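Tyrosine-protein phosphatase YwqE (Bacillus subtilis, PDB 3QY7) removes phosphate from tyrosine residues of the proteins YwqD, YwqF and Ssb, as a manganese-dependent phosphatase of the PHP-like, TIM-barrel type. Local coordinates at residues A[121-124]-A[125-129]. Sequence-based numbering, arbitrary orientation.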
loop_
_atom_site.group_PDB
_atom_site.type_symbol
_atom_site.label_atom_id
_atom_site.label_comp_id
_atom_site.label_asym_id
_atom_site.label_seq_id
_atom_site.Cartn_x
_atom_site.Cartn_y
_atom_site.Cartn_z
ATOM N N LEU A 121 -1.583 0.674 19.306
ATOM C CA LEU A 121 -1.541 -0.512 18.437
ATOM C C LEU A 121 -0.207 -0.656 17.726
ATOM O O LEU A 121 0.370 -1.747 17.686
ATOM C CB LEU A 121 -2.676 -0.488 17.408
ATOM C CG LEU A 121 -2.672 -1.604 16.342
ATOM C CD1 LEU A 121 -2.801 -2.980 16.962
ATOM C CD2 LEU A 121 -3.781 -1.358 15.365
ATOM N N PHE A 122 0.269 0.448 17.156
ATOM C CA PHE A 122 1.506 0.448 16.392
ATOM C C PHE A 122 2.711 0.155 17.292
ATOM O O PHE A 122 3.685 -0.493 16.871
ATOM C CB PHE A 122 1.656 1.786 15.650
ATOM C CG PHE A 122 0.712 1.950 14.463
ATOM C CD1 PHE A 122 -0.317 1.039 14.214
ATOM C CD2 PHE A 122 0.854 3.039 13.612
ATOM C CE1 PHE A 122 -1.181 1.186 13.127
ATOM C CE2 PHE A 122 -0.018 3.205 12.523
ATOM C CZ PHE A 122 -1.025 2.283 12.282
ATOM N N TYR A 123 2.642 0.648 18.532
ATOM C CA TYR A 123 3.683 0.383 19.524
ATOM C C TYR A 123 3.733 -1.106 19.859
ATOM O O TYR A 123 4.812 -1.723 19.882
ATOM C CB TYR A 123 3.436 1.198 20.794
ATOM C CG TYR A 123 4.435 0.895 21.883
ATOM C CD1 TYR A 123 5.695 1.492 21.889
ATOM C CD2 TYR A 123 4.129 -0.010 22.890
ATOM C CE1 TYR A 123 6.624 1.205 22.886
ATOM C CE2 TYR A 123 5.044 -0.306 23.882
ATOM C CZ TYR A 123 6.287 0.301 23.876
ATOM O OH TYR A 123 7.191 -0.003 24.875
ATOM N N ASP A 124 2.554 -1.666 20.088
ATOM C CA ASP A 124 2.396 -3.077 20.384
ATOM C C ASP A 124 2.937 -3.930 19.239
ATOM O O ASP A 124 3.684 -4.885 19.473
ATOM C CB ASP A 124 0.928 -3.399 20.660
ATOM C CG ASP A 124 0.417 -2.777 21.958
ATOM O OD1 ASP A 124 1.242 -2.354 22.806
ATOM O OD2 ASP A 124 -0.814 -2.729 22.133
ATOM N N LEU A 125 2.609 -3.563 17.997
ATOM C CA LEU A 125 3.069 -4.344 16.844
ATOM C C LEU A 125 4.589 -4.324 16.684
ATOM O O LEU A 125 5.193 -5.352 16.388
ATOM C CB LEU A 125 2.347 -3.911 15.550
ATOM C CG LEU A 125 0.835 -4.147 15.464
ATOM C CD1 LEU A 125 0.271 -3.421 14.234
ATOM C CD2 LEU A 125 0.450 -5.642 15.418
ATOM N N GLN A 126 5.209 -3.163 16.906
ATOM C CA GLN A 126 6.661 -3.049 16.835
ATOM C C GLN A 126 7.351 -3.910 17.879
ATOM O O GLN A 126 8.410 -4.475 17.618
ATOM C CB GLN A 126 7.113 -1.597 16.979
ATOM C CG GLN A 126 6.916 -0.762 15.725
ATOM C CD GLN A 126 7.377 0.670 15.923
ATOM O OE1 GLN A 126 8.571 0.977 15.824
ATOM N NE2 GLN A 126 6.429 1.558 16.209
ATOM N N LEU A 127 6.758 -3.979 19.067
ATOM C CA LEU A 127 7.289 -4.826 20.139
ATOM C C LEU A 127 7.233 -6.306 19.776
ATOM O O LEU A 127 8.021 -7.100 20.284
ATOM C CB LEU A 127 6.536 -4.577 21.447
ATOM C CG LEU A 127 6.882 -3.359 22.314
ATOM C CD1 LEU A 127 6.376 -3.613 23.719
ATOM C CD2 LEU A 127 8.375 -3.053 22.360
ATOM N N LYS A 128 6.297 -6.657 18.899
ATOM C CA LYS A 128 6.186 -8.009 18.340
ATOM C C LYS A 128 7.041 -8.191 17.081
ATOM O O LYS A 128 7.127 -9.296 16.537
ATOM C CB LYS A 128 4.721 -8.350 18.033
ATOM C CG LYS A 128 3.852 -8.640 19.248
ATOM C CD LYS A 128 4.069 -10.054 19.778
ATOM C CE LYS A 128 3.424 -10.222 21.144
ATOM N NZ LYS A 128 4.240 -9.551 22.196
ATOM N N GLY A 129 7.661 -7.109 16.612
ATOM C CA GLY A 129 8.595 -7.169 15.497
ATOM C C GLY A 129 7.940 -6.861 14.161
ATOM O O GLY A 129 8.553 -7.038 13.116
HETATM O O HOH W 1 3.516 -6.255 22.000
#
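L127 lies across one face of the Y123 ring, its CG 4.3 Å from the ring centroid and 27° off the normal, a CH-pi contact between successive turns of helix 118-127. Its CD1 comes within 3.6 Å of Y123 CE2, near the phenol end. With Y123 CG anti to the backbone N (chi1 176°), beside the carbonyl carbon, the ring stands out from the helix and leans toward the next turn. A tyrosine suits this exposed side, offering L127 an apolar face and carrying a polar hydroxyl. L121 and L125 are buried, and their branched ends meet obliquely with no polar atom to satisfy: L121 CG is 4.1 Å from L125 CD1, and L125 also packs on L91 of helix 87-92. F122 turns inward onto P132 and I134 of strand 131-135, the barrel strand that follows in the beta-alpha-beta unit.

Two of the carbonyls, F122 O and D124 O, take a second partner. F122 O accepts the backbone N of Q126 at 3.1 Å and, weakly, Q126 NE2, which a long chain also carries to its stronger partner, K156 O. D124 O receives K128 N at 3.2 Å, with a bent N-H...O angle of 138°, and a water at 2.9 Å that weakly links it to K128 NZ. G129, at positive phi, closes a Schellman motif, its N bonding to Q126 O; a CB here would press against K128 O, which calls for glycine. Apolar contacts thus join the helix to its neighbours through F122 and L125, whereas backbone N-H groups hold the last carbonyls, amide and water adding secondary bonds.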